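Side-chain contacts in restriction endonuclease r.bpuji (Bacillus pumilus, PDB 2VLA), which probably cleaves DNA as a restriction endonuclease, this chain being its recognition domain, held here on its cognate DNA: residues N24-Y29 and S100-F105; E54-E59 and K63-H68; V129-Q134 and N166-L171; L145-N150 and E179-I184. All coordinates share one frame; numbering follows the deposited sequence. Where two conformers were deposited one is given.

Contact 1: residues N24-Y29 and S100-F105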
# COMPACT_ATOMS: atom_id res chain seq x y z
N ASN A 24 -9.02 -5.78 16.78
CA ASN A 24 -8.43 -6.88 17.55
C ASN A 24 -7.08 -7.38 17.00
O ASN A 24 -6.17 -7.69 17.76
CB ASN A 24 -9.41 -8.07 17.61
CG ASN A 24 -10.45 -7.88 18.62
OD1 ASN A 24 -10.20 -7.33 19.68
ND2 ASN A 24 -11.64 -8.36 18.32
N LEU A 25 -6.98 -7.49 15.69
CA LEU A 25 -5.78 -8.06 15.09
C LEU A 25 -4.54 -7.15 15.18
O LEU A 25 -3.45 -7.64 15.37
CB LEU A 25 -6.05 -8.45 13.64
CG LEU A 25 -6.75 -9.76 13.41
CD1 LEU A 25 -7.16 -9.87 11.97
CD2 LEU A 25 -5.84 -10.93 13.83
N LEU A 26 -4.72 -5.85 15.03
CA LEU A 26 -3.55 -4.97 15.04
C LEU A 26 -2.86 -4.98 16.42
O LEU A 26 -1.66 -5.18 16.52
CB LEU A 26 -3.87 -3.54 14.57
CG LEU A 26 -2.65 -2.63 14.34
CD1 LEU A 26 -1.75 -3.24 13.28
CD2 LEU A 26 -3.10 -1.23 13.97
N PRO A 27 -3.64 -4.84 17.50
CA PRO A 27 -3.00 -5.02 18.80
C PRO A 27 -2.40 -6.41 19.00
O PRO A 27 -1.36 -6.54 19.64
CB PRO A 27 -4.15 -4.80 19.78
CG PRO A 27 -5.09 -3.95 19.07
CD PRO A 27 -5.02 -4.37 17.64
N ALA A 28 -3.06 -7.45 18.50
CA ALA A 28 -2.51 -8.78 18.62
C ALA A 28 -1.17 -8.92 17.90
O ALA A 28 -0.19 -9.39 18.49
CB ALA A 28 -3.52 -9.84 18.13
N TYR A 29 -1.11 -8.50 16.64
CA TYR A 29 0.13 -8.59 15.89
C TYR A 29 1.24 -7.86 16.70
O TYR A 29 2.34 -8.37 16.86
CB TYR A 29 0.02 -7.91 14.54
CG TYR A 29 -0.88 -8.54 13.49
CD1 TYR A 29 -1.08 -9.92 13.39
CD2 TYR A 29 -1.47 -7.74 12.53
CE1 TYR A 29 -1.90 -10.46 12.38
CE2 TYR A 29 -2.24 -8.25 11.53
CZ TYR A 29 -2.45 -9.60 11.44
OH TYR A 29 -3.26 -10.04 10.41
N SER A 100 -0.57 3.80 20.67
CA SER A 100 -1.89 3.20 20.38
C SER A 100 -2.67 3.97 19.28
O SER A 100 -3.91 3.94 19.25
CB SER A 100 -2.74 3.12 21.64
OG SER A 100 -3.72 2.12 21.50
N ASP A 101 -1.95 4.61 18.37
CA ASP A 101 -2.58 5.51 17.41
C ASP A 101 -2.72 4.79 16.08
O ASP A 101 -1.79 4.74 15.29
CB ASP A 101 -1.73 6.77 17.27
CG ASP A 101 -2.42 7.87 16.47
OD1 ASP A 101 -3.26 7.55 15.61
OD2 ASP A 101 -2.04 9.07 16.65
N GLN A 102 -3.88 4.20 15.86
CA GLN A 102 -4.11 3.40 14.68
C GLN A 102 -4.10 4.25 13.39
O GLN A 102 -3.48 3.87 12.42
CB GLN A 102 -5.40 2.59 14.82
CG GLN A 102 -5.69 1.69 13.66
CD GLN A 102 -6.98 0.97 13.81
OE1 GLN A 102 -7.15 0.17 14.72
NE2 GLN A 102 -7.94 1.30 12.95
N PRO A 103 -4.78 5.41 13.40
CA PRO A 103 -4.68 6.24 12.21
C PRO A 103 -3.24 6.63 11.87
O PRO A 103 -2.88 6.66 10.71
CB PRO A 103 -5.52 7.47 12.57
CG PRO A 103 -6.49 6.98 13.56
CD PRO A 103 -5.72 5.97 14.38
N ALA A 104 -2.41 6.89 12.88
CA ALA A 104 -1.01 7.25 12.62
C ALA A 104 -0.22 6.09 12.06
O ALA A 104 0.65 6.28 11.25
CB ALA A 104 -0.35 7.78 13.87
N PHE A 105 -0.53 4.88 12.49
CA PHE A 105 0.08 3.68 11.96
C PHE A 105 -0.17 3.61 10.45
O PHE A 105 0.75 3.38 9.67
CB PHE A 105 -0.52 2.46 12.68
CG PHE A 105 0.07 1.13 12.28
CD1 PHE A 105 -0.49 0.41 11.24
CD2 PHE A 105 1.07 0.55 13.02
CE1 PHE A 105 -0.01 -0.85 10.92
CE2 PHE A 105 1.57 -0.69 12.70
CZ PHE A 105 1.01 -1.41 11.66
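The F105 ring is met on one face by both methyl branches of L26. CD1 lies 4.1 Å from the centroid of the F105 ring and 28° off its normal, which places it over the face and qualifies it as a CH-pi contact; within the ring, the shortest approach is from L26 CD1 to F105 CZ at 3.7 Å. Both methyls stand off-centre above this same face, CD1 toward CZ and CE1 and CD2 toward the CD1 side of the ring, with L26 CD2 4.1 Å from F105 CD1. The other flat group, the phenol of Y29, takes no part across the contact; it has L25 O over one face and bonds H68 ND1 through its OH.

L26 can lay its fork on the ring because its CG stands opposite the backbone N (chi1 -170°), which carries the isobutyl group out toward helix 102-112. Its CD2 branch also touches the aliphatic part of Q102, with CG of that residue 3.9 Å from L26 CD2. No hydrogen bond crosses between the segments, and the contact is wholly one of van der Waals packing centred on one leucine. Q102 and F105 are one turn apart on their helix, which explains how a single fork reaches both. That turn begins at D101, the N-cap, whose OD1 accepts from A104 N over 2.9 Å, from above the carboxylate plane.

Y96 of helix 91-99 also packs on L26. The sequence of helices and strands around helix 22-36 is consistent with a winged helix-turn-helix; the contact closes helix 102-112, the second helix after the strand pair 80-83/86-89, onto the first helix of that fold.

Contact 2: residues E54-E59 and K63-H68. With nucleotides of chain C.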
# COMPACT_ATOMS: atom_id res chain seq x y z
N GLU A 54 -5.15 -18.05 18.75
CA GLU A 54 -6.10 -17.71 19.81
C GLU A 54 -7.04 -16.58 19.40
O GLU A 54 -8.17 -16.49 19.90
CB GLU A 54 -5.37 -17.35 21.10
CG GLU A 54 -4.60 -18.51 21.70
CD GLU A 54 -5.52 -19.70 22.04
OE1 GLU A 54 -6.63 -19.47 22.59
OE2 GLU A 54 -5.13 -20.86 21.76
N ILE A 55 -6.61 -15.75 18.45
CA ILE A 55 -7.42 -14.66 17.96
C ILE A 55 -8.29 -15.12 16.77
O ILE A 55 -9.46 -14.74 16.66
CB ILE A 55 -6.54 -13.47 17.50
CG1 ILE A 55 -5.65 -13.01 18.65
CG2 ILE A 55 -7.41 -12.33 17.00
CD1 ILE A 55 -6.42 -12.53 19.87
N LEU A 56 -7.69 -15.89 15.87
CA LEU A 56 -8.34 -16.25 14.62
C LEU A 56 -9.28 -17.46 14.80
O LEU A 56 -10.25 -17.59 14.08
CB LEU A 56 -7.30 -16.54 13.53
CG LEU A 56 -6.51 -15.34 13.02
CD1 LEU A 56 -5.61 -15.78 11.89
CD2 LEU A 56 -7.46 -14.23 12.57
N GLY A 57 -8.97 -18.33 15.76
CA GLY A 57 -9.84 -19.47 16.08
C GLY A 57 -9.14 -20.80 15.83
O GLY A 57 -8.30 -20.90 14.93
N GLU A 58 -9.56 -21.83 16.55
CA GLU A 58 -8.83 -23.10 16.60
C GLU A 58 -8.87 -23.88 15.27
O GLU A 58 -8.06 -24.77 15.04
CB GLU A 58 -9.37 -23.98 17.74
CG GLU A 58 -10.78 -24.48 17.50
CD GLU A 58 -11.34 -25.27 18.67
OE1 GLU A 58 -10.55 -25.65 19.57
OE2 GLU A 58 -12.56 -25.49 18.71
N GLU A 59 -9.80 -23.51 14.41
CA GLU A 59 -10.00 -24.18 13.14
C GLU A 59 -9.05 -23.65 12.04
O GLU A 59 -8.95 -24.24 10.97
CB GLU A 59 -11.45 -24.03 12.69
CG GLU A 59 -11.89 -22.57 12.47
CD GLU A 59 -12.10 -21.78 13.79
OE1 GLU A 59 -11.42 -22.08 14.78
OE2 GLU A 59 -12.93 -20.86 13.79
N LYS A 63 -1.36 -22.83 7.28
CA LYS A 63 -1.10 -22.02 6.09
C LYS A 63 -1.61 -20.59 6.29
O LYS A 63 -0.93 -19.61 5.96
CB LYS A 63 -1.75 -22.66 4.85
CG LYS A 63 -1.54 -21.86 3.53
CD LYS A 63 -0.04 -21.63 3.22
CE LYS A 63 0.19 -21.14 1.79
NZ LYS A 63 -0.05 -22.16 0.78
N THR A 64 -2.81 -20.47 6.82
CA THR A 64 -3.40 -19.17 7.08
C THR A 64 -2.62 -18.40 8.12
O THR A 64 -2.35 -17.21 7.95
CB THR A 64 -4.86 -19.35 7.51
OG1 THR A 64 -5.56 -19.87 6.40
CG2 THR A 64 -5.50 -18.05 7.97
N LEU A 65 -2.24 -19.08 9.20
CA LEU A 65 -1.42 -18.44 10.22
C LEU A 65 -0.09 -17.93 9.61
O LEU A 65 0.32 -16.79 9.87
CB LEU A 65 -1.15 -19.41 11.38
CG LEU A 65 -2.39 -19.84 12.20
CD1 LEU A 65 -2.02 -21.01 13.09
CD2 LEU A 65 -2.91 -18.68 13.00
N ASP A 66 0.58 -18.79 8.85
CA ASP A 66 1.81 -18.42 8.19
C ASP A 66 1.60 -17.21 7.28
O ASP A 66 2.40 -16.27 7.27
CB ASP A 66 2.34 -19.60 7.34
CG ASP A 66 2.95 -20.73 8.18
OD1 ASP A 66 3.32 -20.49 9.34
OD2 ASP A 66 3.11 -21.83 7.63
N ASN A 67 0.53 -17.21 6.51
CA ASN A 67 0.27 -16.13 5.59
C ASN A 67 0.01 -14.80 6.34
O ASN A 67 0.50 -13.73 5.92
CB ASN A 67 -0.91 -16.45 4.65
CG ASN A 67 -0.57 -17.47 3.57
OD1 ASN A 67 0.60 -17.76 3.29
ND2 ASN A 67 -1.59 -17.94 2.89
N HIS A 68 -0.74 -14.85 7.43
CA HIS A 68 -0.87 -13.65 8.26
C HIS A 68 0.53 -13.14 8.65
O HIS A 68 0.82 -11.93 8.58
CB HIS A 68 -1.69 -13.93 9.53
CG HIS A 68 -3.16 -13.76 9.35
ND1 HIS A 68 -3.84 -12.67 9.84
CD2 HIS A 68 -4.10 -14.58 8.80
CE1 HIS A 68 -5.13 -12.82 9.60
NE2 HIS A 68 -5.31 -13.96 8.94
P DC C 5 -7.93 -15.25 6.70
OP1 DC C 5 -7.90 -14.89 8.12
OP2 DC C 5 -6.68 -15.04 5.95
O5' DC C 5 -8.40 -16.77 6.49
C5' DC C 5 -9.77 -17.20 6.70
C4' DC C 5 -9.98 -18.37 5.78
O4' DC C 5 -10.04 -17.88 4.40
C3' DC C 5 -8.85 -19.39 5.83
O3' DC C 5 -9.45 -20.70 5.87
C2' DC C 5 -8.08 -19.21 4.54
C1' DC C 5 -9.09 -18.58 3.60
N1 DC C 5 -8.54 -17.52 2.68
C2 DC C 5 -8.96 -17.51 1.36
O2 DC C 5 -9.68 -18.44 0.92
N3 DC C 5 -8.54 -16.52 0.51
C4 DC C 5 -7.80 -15.54 1.02
N4 DC C 5 -7.43 -14.56 0.17
C5 DC C 5 -7.37 -15.53 2.34
C6 DC C 5 -7.77 -16.50 3.16
P DG C 6 -8.61 -22.00 6.31
OP1 DG C 6 -9.64 -23.05 6.69
OP2 DG C 6 -7.56 -21.64 7.28
O5' DG C 6 -7.86 -22.41 4.95
C5' DG C 6 -8.60 -22.84 3.85
C4' DG C 6 -7.73 -22.92 2.65
O4' DG C 6 -7.39 -21.56 2.27
C3' DG C 6 -6.39 -23.64 2.82
O3' DG C 6 -6.07 -24.32 1.62
C2' DG C 6 -5.41 -22.49 3.00
C1' DG C 6 -6.01 -21.48 2.02
N9 DG C 6 -5.55 -20.11 2.12
C8 DG C 6 -4.99 -19.49 3.19
N7 DG C 6 -4.64 -18.24 2.93
C5 DG C 6 -5.00 -18.06 1.60
C6 DG C 6 -4.86 -16.94 0.75
O6 DG C 6 -4.36 -15.84 1.05
N1 DG C 6 -5.34 -17.19 -0.52
C2 DG C 6 -5.91 -18.37 -0.94
N2 DG C 6 -6.33 -18.40 -2.20
N3 DG C 6 -6.04 -19.43 -0.14
C4 DG C 6 -5.55 -19.20 1.09
P DG C 7 -5.60 -25.84 1.64
OP1 DG C 7 -6.62 -26.68 2.27
OP2 DG C 7 -4.17 -25.83 2.10
O5' DG C 7 -5.57 -26.13 0.06
C5' DG C 7 -6.74 -26.00 -0.71
C4' DG C 7 -6.47 -25.32 -2.04
O4' DG C 7 -6.06 -23.95 -1.80
C3' DG C 7 -5.36 -25.92 -2.91
O3' DG C 7 -5.71 -25.74 -4.26
C2' DG C 7 -4.14 -25.10 -2.51
C1' DG C 7 -4.76 -23.73 -2.36
N9 DG C 7 -4.05 -22.81 -1.50
C8 DG C 7 -3.63 -22.99 -0.22
N7 DG C 7 -3.04 -21.95 0.29
C5 DG C 7 -3.09 -21.00 -0.73
C6 DG C 7 -2.62 -19.65 -0.79
O6 DG C 7 -2.07 -18.97 0.10
N1 DG C 7 -2.87 -19.09 -2.04
C2 DG C 7 -3.50 -19.73 -3.08
N2 DG C 7 -3.63 -19.00 -4.22
N3 DG C 7 -3.97 -20.97 -3.02
C4 DG C 7 -3.73 -21.54 -1.83
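L56 CD1 lies over one face of the H68 imidazole, 3.6 Å from the ring centroid and 19° off the normal, a CH-pi contact in which the two side chains approach from opposite directions. The same methyl touches L65 CD2 at 4.1 Å, and L56 CD2 reaches toward H68 CE1. With CG of L56 turned away from its own carbonyl carbon (chi1 -69°), the fork points across the turn at the neighbouring helix. The rim of the imidazole is polar: H68 NE2 donates to OP1 of DC5 of chain C over 2.9 Å, nearly straight at 174°, and both OP1 and T64 O lie at the ring edge, in its plane.

This pairing of helices 41-56 and 62-76 across a short turn is the helix-turn-helix, with helix 62-76 as its recognition helix. G57 opens the turn with positive phi, at backbone angles that would jam a beta carbon against the preceding carbonyl oxygen.

One turn earlier on the recognition helix, T64 OG1 donates to OP2 of DG6 of chain C at 2.8 Å, so two successive phosphates are held. N67 and K63 lie on the side facing the bases: N67 ND2 donates to O6 of DG7 of chain C at 3.0 Å, while its OD1 bonds a cytosine N4. K63 NZ bonds a guanine O6 and also lies 3.0 Å from N7 of DG7 of chain C.

In the second shell, Y29 OH hydrogen-bonds H68 ND1, so both ring nitrogens are engaged and the rotation of the imidazole is fixed. T61 OG1 bonds T64 OG1, and L25 backs L56 from helix 22-36.

Contact 3: residues V129-Q134 and N166-L171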
# COMPACT_ATOMS: atom_id res chain seq x y z
N VAL A 129 9.56 -3.05 -12.47
CA VAL A 129 10.80 -2.40 -12.87
C VAL A 129 10.91 -2.36 -14.41
O VAL A 129 11.30 -1.32 -15.00
CB VAL A 129 12.01 -3.09 -12.25
CG1 VAL A 129 13.29 -2.69 -12.95
CG2 VAL A 129 12.09 -2.78 -10.74
N GLY A 130 10.54 -3.45 -15.06
CA GLY A 130 10.60 -3.51 -16.54
C GLY A 130 9.67 -2.48 -17.19
O GLY A 130 9.95 -1.98 -18.27
N ALA A 131 8.58 -2.16 -16.49
CA ALA A 131 7.60 -1.20 -16.98
C ALA A 131 7.95 0.26 -16.58
O ALA A 131 7.22 1.19 -16.89
CB ALA A 131 6.19 -1.58 -16.45
N LYS A 132 9.07 0.43 -15.86
CA LYS A 132 9.53 1.74 -15.44
C LYS A 132 8.55 2.41 -14.50
O LYS A 132 8.40 3.61 -14.50
CB LYS A 132 9.78 2.61 -16.66
CG LYS A 132 10.85 2.04 -17.62
N ILE A 133 7.90 1.63 -13.67
CA ILE A 133 7.00 2.20 -12.70
C ILE A 133 7.81 2.87 -11.57
O ILE A 133 8.83 2.34 -11.13
CB ILE A 133 6.02 1.14 -12.16
CG1 ILE A 133 5.03 0.74 -13.27
CG2 ILE A 133 5.27 1.67 -10.94
CD1 ILE A 133 4.08 -0.44 -12.90
N GLN A 134 7.38 4.06 -11.17
CA GLN A 134 8.03 4.81 -10.06
C GLN A 134 7.09 5.88 -9.56
O GLN A 134 6.88 6.89 -10.21
CB GLN A 134 9.39 5.42 -10.44
CG GLN A 134 9.59 5.75 -11.82
CD GLN A 134 11.00 6.32 -12.08
OE1 GLN A 134 11.82 6.48 -11.14
NE2 GLN A 134 11.28 6.64 -13.34
N ASN A 166 -4.52 2.22 -11.94
CA ASN A 166 -4.29 1.25 -13.00
C ASN A 166 -3.78 1.89 -14.30
O ASN A 166 -3.73 1.25 -15.32
CB ASN A 166 -5.59 0.51 -13.32
CG ASN A 166 -5.36 -0.98 -13.69
OD1 ASN A 166 -4.95 -1.78 -12.84
ND2 ASN A 166 -5.64 -1.34 -14.94
N SER A 167 -3.43 3.18 -14.25
CA SER A 167 -2.90 3.89 -15.43
C SER A 167 -1.38 3.73 -15.49
O SER A 167 -0.67 4.17 -14.60
CB SER A 167 -3.25 5.38 -15.37
OG SER A 167 -2.40 6.18 -16.24
N LEU A 168 -0.89 3.09 -16.54
CA LEU A 168 0.54 2.90 -16.70
C LEU A 168 1.30 4.22 -16.63
O LEU A 168 2.32 4.33 -15.94
CB LEU A 168 0.84 2.18 -18.01
CG LEU A 168 2.32 2.00 -18.31
CD1 LEU A 168 2.99 1.07 -17.28
CD2 LEU A 168 2.54 1.48 -19.76
N GLN A 169 0.81 5.24 -17.35
CA GLN A 169 1.56 6.49 -17.43
C GLN A 169 1.63 7.20 -16.10
O GLN A 169 2.66 7.76 -15.73
CB GLN A 169 0.99 7.41 -18.51
CG GLN A 169 1.26 6.92 -19.92
CD GLN A 169 0.68 7.84 -20.98
OE1 GLN A 169 0.09 8.85 -20.68
NE2 GLN A 169 0.89 7.47 -22.25
N VAL A 170 0.53 7.15 -15.33
CA VAL A 170 0.55 7.72 -14.01
C VAL A 170 1.53 6.97 -13.13
O VAL A 170 2.31 7.57 -12.40
CB VAL A 170 -0.88 7.72 -13.37
CG1 VAL A 170 -0.79 8.03 -11.87
CG2 VAL A 170 -1.77 8.72 -14.09
N LEU A 171 1.48 5.63 -13.17
CA LEU A 171 2.33 4.80 -12.34
C LEU A 171 3.83 4.94 -12.70
O LEU A 171 4.70 4.69 -11.88
CB LEU A 171 1.88 3.33 -12.42
CG LEU A 171 0.50 2.97 -11.86
CD1 LEU A 171 0.18 1.56 -12.29
CD2 LEU A 171 0.48 3.14 -10.35
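I133 and L171 run side by side and point the same way, flank against flank. CG2 of I133 lies 4.1 Å from L171 CB, with I133 CG1 almost as near. L171 touches with CB; its chi1 of -66° sets CG opposite the carbonyl carbon, and the end of the side chain stays clear of I133. The nearest approach of the pair is from I133 CG2 to L171 O, at 3.2 Å, but I133 was modelled in two conformers, and the details at its methyl groups deserve some caution.

A second apolar pair flanks the first. L168, one turn earlier, sends its CD1 to A131 CB at 4.2 Å; its first torsion, 177°, swings the fork toward the alanine although its CB does not aim there.

Next to the I133–L171 pair a backbone bond crosses. Q134 N donates to L171 O over 2.8 Å with an angle of 151° at the hydrogen, in the carbonyl plane, and I133 CA adds a longer CH contact to the same oxygen. The Q134 side chain starts off away from L171 and comes within about 3 Å of a bound polyether, probably a crystallisation component.

Each segment carries a helix-end signal. K132, with positive phi, ends helix 122-130 in a Schellman motif, and the N-cap S167 begins helix 168-171, its OG accepting from V170 N at 3.2 Å. One main-chain bond, Q134 N to L171 O, and one from a side chain to a carbonyl, Q172 NE2 to A131 O, thus give the link its polar part, with the apolar contacts beside them.

Contact 4: residues L145-N150 and E179-I184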
# COMPACT_ATOMS: atom_id res chain seq x y z
N LEU A 145 -7.02 14.28 -5.48
CA LEU A 145 -8.26 14.64 -4.78
C LEU A 145 -8.32 16.14 -4.46
O LEU A 145 -9.38 16.77 -4.59
CB LEU A 145 -8.41 13.80 -3.50
CG LEU A 145 -8.71 12.31 -3.73
CD1 LEU A 145 -8.58 11.56 -2.42
CD2 LEU A 145 -10.09 12.10 -4.35
N LEU A 146 -7.19 16.72 -4.03
CA LEU A 146 -7.13 18.17 -3.78
C LEU A 146 -7.44 18.93 -5.06
O LEU A 146 -8.20 19.88 -5.06
CB LEU A 146 -5.76 18.60 -3.26
CG LEU A 146 -5.46 18.27 -1.79
CD1 LEU A 146 -3.99 18.44 -1.54
CD2 LEU A 146 -6.28 19.13 -0.84
N THR A 147 -6.81 18.50 -6.15
CA THR A 147 -6.96 19.15 -7.44
C THR A 147 -8.40 19.01 -7.97
O THR A 147 -8.96 19.95 -8.51
CB THR A 147 -5.94 18.61 -8.45
OG1 THR A 147 -4.63 18.82 -7.92
CG2 THR A 147 -6.05 19.32 -9.83
N ALA A 148 -9.03 17.85 -7.72
CA ALA A 148 -10.45 17.69 -8.05
C ALA A 148 -11.30 18.73 -7.30
O ALA A 148 -12.10 19.44 -7.90
CB ALA A 148 -10.91 16.25 -7.72
N ASP A 149 -11.10 18.85 -5.99
CA ASP A 149 -11.86 19.83 -5.22
C ASP A 149 -11.61 21.26 -5.73
O ASP A 149 -12.53 22.06 -5.81
CB ASP A 149 -11.50 19.74 -3.73
CG ASP A 149 -12.18 18.61 -3.03
OD1 ASP A 149 -13.12 18.01 -3.62
OD2 ASP A 149 -11.81 18.30 -1.88
N ASN A 150 -10.36 21.55 -6.07
CA ASN A 150 -10.00 22.89 -6.56
C ASN A 150 -10.70 23.22 -7.87
O ASN A 150 -10.88 24.39 -8.21
CB ASN A 150 -8.48 23.01 -6.70
CG ASN A 150 -7.77 23.07 -5.37
OD1 ASN A 150 -8.39 23.37 -4.35
ND2 ASN A 150 -6.48 22.77 -5.36
N GLU A 179 -3.45 17.11 -15.12
CA GLU A 179 -3.73 16.39 -16.38
C GLU A 179 -4.80 15.32 -16.22
O GLU A 179 -5.60 15.10 -17.13
CB GLU A 179 -2.48 15.74 -16.91
CG GLU A 179 -1.44 16.68 -17.37
CD GLU A 179 -0.20 15.95 -17.84
OE1 GLU A 179 -0.22 15.38 -18.97
OE2 GLU A 179 0.76 15.87 -17.06
N VAL A 180 -4.78 14.61 -15.09
CA VAL A 180 -5.77 13.59 -14.81
C VAL A 180 -7.14 14.24 -14.68
O VAL A 180 -8.11 13.80 -15.29
CB VAL A 180 -5.41 12.83 -13.51
CG1 VAL A 180 -6.54 11.86 -13.15
CG2 VAL A 180 -4.10 12.07 -13.69
N ILE A 181 -7.20 15.31 -13.90
CA ILE A 181 -8.45 16.00 -13.67
C ILE A 181 -9.02 16.57 -14.97
O ILE A 181 -10.20 16.43 -15.26
CB ILE A 181 -8.26 17.10 -12.63
CG1 ILE A 181 -7.97 16.46 -11.22
CG2 ILE A 181 -9.48 18.05 -12.60
CD1 ILE A 181 -8.89 15.31 -10.84
N GLU A 182 -8.18 17.19 -15.77
CA GLU A 182 -8.65 17.74 -17.04
C GLU A 182 -9.20 16.65 -17.98
O GLU A 182 -10.23 16.83 -18.63
CB GLU A 182 -7.54 18.55 -17.72
CG GLU A 182 -7.25 19.88 -17.01
CD GLU A 182 -5.99 20.61 -17.51
OE1 GLU A 182 -5.14 19.99 -18.19
OE2 GLU A 182 -5.84 21.81 -17.19
N LYS A 183 -8.55 15.49 -17.98
CA LYS A 183 -9.00 14.37 -18.80
C LYS A 183 -10.35 13.81 -18.30
O LYS A 183 -11.25 13.50 -19.11
CB LYS A 183 -7.93 13.27 -18.80
CG LYS A 183 -8.32 11.99 -19.50
CD LYS A 183 -8.69 12.21 -20.95
CE LYS A 183 -8.97 10.90 -21.64
NZ LYS A 183 -9.66 11.08 -22.94
N ILE A 184 -10.52 13.71 -16.99
CA ILE A 184 -11.78 13.24 -16.43
C ILE A 184 -12.90 14.20 -16.80
O ILE A 184 -13.96 13.79 -17.23
CB ILE A 184 -11.70 13.04 -14.89
CG1 ILE A 184 -10.77 11.86 -14.58
CG2 ILE A 184 -13.11 12.81 -14.28
CD1 ILE A 184 -10.48 11.63 -13.10
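Helix-on-helix packing between 137-150 and 177-189 brings I181 against T147 and A148. Both helices precede helix 203-219 and the antiparallel hairpin of strands 223-225 and 230-232, an order consistent with a second winged-helix-like unit. The contact is buried and lies well away from the bound DNA.

The two backbones come close, as the CA atoms of A148 and I181 are 6.2 Å apart, a spacing allowed by the small alanine side chain. One isoleucine serves both partners with successive carbons of its longer branch: I181 CG1 meets T147 CG2 at 3.7 Å, and I181 CD1 reaches A148 CB at 3.8 Å. The angle chi2 of -46° bends the terminal methyl over the alanine, where it also lies 4.0 Å from A148 CA, while CG1 approaches A148 N. The contact is apolar throughout, with no hydrogen bond between the segments.

T147 presents its methyl rather than its hydroxyl. OG1 sits beside its backbone N and bonds back to Q143 O in its own helix, so the polar atom is satisfied without facing the isoleucine. Elsewhere on the two helices, L145 and L146 touch strand 230-232, and V180 and I184 touch Y163 of helix 157-165. Beyond CG2, the threonine also offers I181 CG1 its CB, at 4.1 Å.

Overall arrangement
From the N terminus, helix 22-36 enters contact 1, whose loop closes only when the chain arrives at 100-105. Nested inside that loop is contact 2, a local closure across the turn between helices 41-56 and 62-76. The two touch directly, since L25 and A28 pack on I55, so helix 22-36 is joined both to the helix-turn-helix that binds the DNA and to helix 102-112. Contacts 3 and 4 open after contact 1 has closed, and they cross each other, their segments alternating along the chain; V170 packs on V180 where they meet. They tie helices 122-130, 137-150, 168-171 and 177-189 together. The centres of contacts 2 and 4 are about 43 Å apart.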